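Local coordinates for protein plu4264 (Photorhabdus luminescens subsp. laumondii, PDB 4MV2) that binds nickel in the crystal through a cupin beta-barrel and is of unknown function, though it is probably a metal-dependent enzyme, at residues E56-I61 against S88-I93. Numbering follows the deposited sequence.
Sequences ELFIVI and SEHHVI. With NI (nickel (II) ion), chain C.
Glu56 and His90 meet at a nickel ion held between the two sheets of the cupin barrel. The metal lies 2.1 Å from Glu56 OE1 and 2.2 Å from His90 NE2. These two ligand atoms are themselves 3.2 Å apart, close because they share the metal and not because they are hydrogen-bonded. The glutamate reaches inward with CG anti to its backbone N (chi1 -171°) and an extended chain beyond. Binding is one-armed: Glu56 OE2 stands 3.3 Å from the nickel, too far for a bond. Instead Glu56 OE2 accepts a hydrogen bond of 2.7 Å from the oxygen of water 1, itself a nickel ligand. Thr104 also hydrogen-bonds OE2, so both carboxylate oxygens are engaged and the group's rotation is restrained.

In His90 a chi1 of 49° turns the ring so that NE2 faces the nickel while ND1 points back to its own segment, donating to Ser88 O at 2.9 Å. That oxygen lies almost in the ring plane, although ND1 sits above the carbonyl plane. ND1 as donor is consistent with NE2 presenting its lone pair to the metal, and the bond would hold the ring in this flip. Carboxylate and imidazole planes stand 83° apart.

Beside the site, in the Val92 conformer modelled here, CG2 lies 3.9 Å from Phe58 CE2. The phenyl edge also faces Glu56 OE2 and water 1, giving the polar cluster an apolar flank. The axes of strand segments 56-61 and 90-93 approach to 11.4 Å, a spacing bridged by side chains and metal rather than by backbone pairing.

His50 and His52 complete the three-histidine, one-glutamate set characteristic of cupins. With two waters the nickel has six ligands; such exchangeable positions would suit binding of a substrate or dioxygen, as in metal-dependent cupin enzymes, but the reaction here remains unknown.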
ATOM      1  N   GLU A  56       7.372  -4.744  -8.308  1.00 13.50           N
ATOM      2  CA  GLU A  56       6.258  -5.073  -7.422  1.00 13.05           C
ATOM      3  C   GLU A  56       6.746  -5.125  -5.983  1.00 12.92           C
ATOM      4  O   GLU A  56       7.868  -5.545  -5.709  1.00 13.54           O
ATOM      5  CB  GLU A  56       5.634  -6.405  -7.853  1.00 13.74           C
ATOM      6  CG  GLU A  56       4.316  -6.743  -7.117  1.00 14.76           C
ATOM      7  CD  GLU A  56       3.592  -7.923  -7.700  1.00 17.17           C
ATOM      8  OE1 GLU A  56       4.187  -8.663  -8.511  1.00 19.38           O
ATOM      9  OE2 GLU A  56       2.434  -8.131  -7.318  1.00 17.70           O
ATOM     10  N   LEU A  57       5.884  -4.615  -5.087  0.52 11.95           N
ATOM     11  CA  LEU A  57       6.025  -4.521  -3.605  0.52 12.71           C
ATOM     12  C   LEU A  57       4.806  -5.206  -2.956  0.52 11.03           C
ATOM     13  O   LEU A  57       3.693  -4.940  -3.374  0.52 12.67           O
ATOM     14  CB  LEU A  57       6.014  -3.026  -3.129  0.52 13.69           C
ATOM     15  CG  LEU A  57       6.096  -2.771  -1.618  0.52 17.44           C
ATOM     16  CD1 LEU A  57       7.534  -3.194  -1.197  0.52 18.27           C
ATOM     17  CD2 LEU A  57       5.823  -1.322  -1.361  0.52 16.61           C
ATOM     18  N   PHE A  58       5.008  -6.070  -1.961  1.00 10.59           N
ATOM     19  CA  PHE A  58       3.899  -6.532  -1.126  1.00 10.20           C
ATOM     20  C   PHE A  58       4.036  -5.870   0.245  1.00 11.25           C
ATOM     21  O   PHE A  58       5.115  -5.865   0.856  1.00 11.51           O
ATOM     22  CB  PHE A  58       3.962  -8.047  -0.858  1.00 11.65           C
ATOM     23  CG  PHE A  58       3.735  -8.959  -2.040  1.00 12.21           C
ATOM     24  CD1 PHE A  58       3.354  -8.508  -3.293  1.00 11.82           C
ATOM     25  CD2 PHE A  58       3.893 -10.317  -1.844  1.00 13.61           C
ATOM     26  CE1 PHE A  58       3.157  -9.397  -4.323  1.00 12.94           C
ATOM     27  CE2 PHE A  58       3.682 -11.194  -2.872  1.00 14.44           C
ATOM     28  CZ  PHE A  58       3.314 -10.736  -4.091  1.00 14.18           C
ATOM     29  N   ILE A  59       2.913  -5.406   0.761  1.00 10.85           N
ATOM     30  CA  ILE A  59       2.758  -4.885   2.110  1.00 10.28           C
ATOM     31  C   ILE A  59       1.861  -5.919   2.806  1.00 10.07           C
ATOM     32  O   ILE A  59       0.693  -6.085   2.462  1.00  9.99           O
ATOM     33  CB  ILE A  59       2.060  -3.496   2.094  1.00 11.10           C
ATOM     34  CG1 ILE A  59       2.875  -2.486   1.294  1.00 12.42           C
ATOM     35  CG2 ILE A  59       1.786  -3.007   3.497  1.00 10.95           C
ATOM     36  CD1 ILE A  59       2.047  -1.299   0.844  1.00 14.19           C
ATOM     37  N   VAL A  60       2.427  -6.604   3.792  1.00  9.74           N
ATOM     38  CA  VAL A  60       1.692  -7.694   4.431  1.00  9.40           C
ATOM     39  C   VAL A  60       0.782  -7.111   5.502  1.00  8.95           C
ATOM     40  O   VAL A  60       1.250  -6.384   6.396  1.00  9.67           O
ATOM     41  CB  VAL A  60       2.636  -8.764   4.976  1.00 10.98           C
ATOM     42  CG1 VAL A  60       1.831  -9.864   5.636  1.00 10.69           C
ATOM     43  CG2 VAL A  60       3.504  -9.322   3.864  1.00 11.77           C
ATOM     44  N   ILE A  61      -0.500  -7.436   5.420  1.00  9.80           N
ATOM     45  CA  ILE A  61      -1.521  -6.796   6.238  1.00  9.00           C
ATOM     46  C   ILE A  61      -1.966  -7.640   7.416  1.00  9.40           C
ATOM     47  O   ILE A  61      -2.114  -7.093   8.506  1.00 11.30           O
ATOM     48  CB  ILE A  61      -2.706  -6.367   5.315  1.00  9.70           C
ATOM     49  CG1 ILE A  61      -2.262  -5.190   4.447  1.00 12.01           C
ATOM     50  CG2 ILE A  61      -3.991  -6.118   6.088  1.00 10.29           C
ATOM     51  CD1 ILE A  61      -3.246  -4.779   3.429  1.00 14.37           C
ATOM     52  N   SER A  88      11.353 -12.497 -11.330  1.00 25.35           N
ATOM     53  CA  SER A  88      11.386 -13.660 -10.440  1.00 24.66           C
ATOM     54  C   SER A  88      10.021 -14.328 -10.449  1.00 22.65           C
ATOM     55  O   SER A  88       9.001 -13.643 -10.535  1.00 22.04           O
ATOM     56  CB  SER A  88      11.715 -13.228  -9.020  1.00 26.18           C
ATOM     57  OG  SER A  88      10.680 -12.430  -8.439  1.00 27.17           O
ATOM     58  N   GLU A  89      10.007 -15.652 -10.324  1.00 22.36           N
ATOM     59  CA  GLU A  89       8.785 -16.407 -10.119  1.00 22.11           C
ATOM     60  C   GLU A  89       8.367 -16.291  -8.673  1.00 20.33           C
ATOM     61  O   GLU A  89       9.166 -16.491  -7.763  1.00 21.20           O
ATOM     62  CB  GLU A  89       8.979 -17.873 -10.479  1.00 25.52           C
ATOM     63  CG  GLU A  89       9.390 -18.114 -11.930  1.00 30.25           C
ATOM     64  CD  GLU A  89       8.259 -17.908 -12.959  1.00 35.48           C
ATOM     65  OE1 GLU A  89       7.063 -18.055 -12.596  1.00 36.94           O
ATOM     66  OE2 GLU A  89       8.586 -17.629 -14.150  1.00 38.08           O
ATOM     67  N   HIS A  90       7.108 -15.963  -8.460  1.00 19.50           N
ATOM     68  CA  HIS A  90       6.633 -15.735  -7.115  1.00 19.63           C
ATOM     69  C   HIS A  90       5.244 -16.190  -6.958  1.00 19.26           C
ATOM     70  O   HIS A  90       4.443 -16.077  -7.899  1.00 19.78           O
ATOM     71  CB  HIS A  90       6.728 -14.248  -6.695  1.00 20.35           C
ATOM     72  CG  HIS A  90       6.157 -13.258  -7.687  1.00 19.87           C
ATOM     73  ND1 HIS A  90       6.796 -12.933  -8.869  1.00 19.57           N
ATOM     74  CD2 HIS A  90       5.047 -12.473  -7.634  1.00 21.28           C
ATOM     75  CE1 HIS A  90       6.084 -12.025  -9.519  1.00 20.00           C
ATOM     76  NE2 HIS A  90       5.025 -11.715  -8.788  1.00 21.02           N
ATOM     77  N   HIS A  91       4.976 -16.742  -5.779  1.00 18.44           N
ATOM     78  CA  HIS A  91       3.606 -16.979  -5.306  1.00 16.87           C
ATOM     79  C   HIS A  91       3.548 -17.015  -3.759  1.00 16.32           C
ATOM     80  O   HIS A  91       4.586 -16.943  -3.067  1.00 16.75           O
ATOM     81  CB  HIS A  91       3.010 -18.253  -5.952  1.00 18.57           C
ATOM     82  CG  HIS A  91       3.532 -19.561  -5.430  1.00 19.63           C
ATOM     83  ND1 HIS A  91       4.736 -20.115  -5.831  1.00 19.16           N
ATOM     84  CD2 HIS A  91       2.961 -20.466  -4.600  1.00 20.82           C
ATOM     85  CE1 HIS A  91       4.876 -21.301  -5.273  1.00 19.82           C
ATOM     86  NE2 HIS A  91       3.827 -21.527  -4.499  1.00 20.66           N
ATOM     87  N   VAL A  92       2.328 -17.102  -3.255  0.65 15.32           N
ATOM     88  CA  VAL A  92       2.037 -16.989  -1.841  0.65 13.84           C
ATOM     89  C   VAL A  92       1.398 -18.284  -1.365  0.65 13.76           C
ATOM     90  O   VAL A  92       0.487 -18.798  -2.002  0.65 13.97           O
ATOM     91  CB  VAL A  92       1.089 -15.817  -1.592  0.65 12.65           C
ATOM     92  CG1 VAL A  92       0.854 -15.616  -0.103  0.65 12.33           C
ATOM     93  CG2 VAL A  92       1.674 -14.526  -2.199  0.65 13.24           C
ATOM     94  N   ILE A  93       1.907 -18.809  -0.256  1.00 13.45           N
ATOM     95  CA  ILE A  93       1.436 -20.072   0.319  1.00 13.76           C
ATOM     96  C   ILE A  93       0.869 -19.802   1.675  1.00 13.02           C
ATOM     97  O   ILE A  93       1.574 -19.343   2.570  1.00 14.40           O
ATOM     98  CB  ILE A  93       2.604 -21.099   0.447  1.00 14.34           C
ATOM     99  CG1 ILE A  93       3.209 -21.392  -0.924  1.00 15.40           C
ATOM    100  CG2 ILE A  93       2.119 -22.379   1.161  1.00 15.38           C
ATOM    101  CD1 ILE A  93       4.619 -21.978  -0.837  1.00 16.25           C
TER
HETATM  102 NI    NI C 201       3.441 -10.409  -9.459  0.69 17.42          NI
HETATM  103  O   HOH W   1       2.159 -10.766  -7.865  1.00 28.22           O
HETATM  104  O   HOH W   2       1.779  -9.152 -10.079  1.00 34.53           O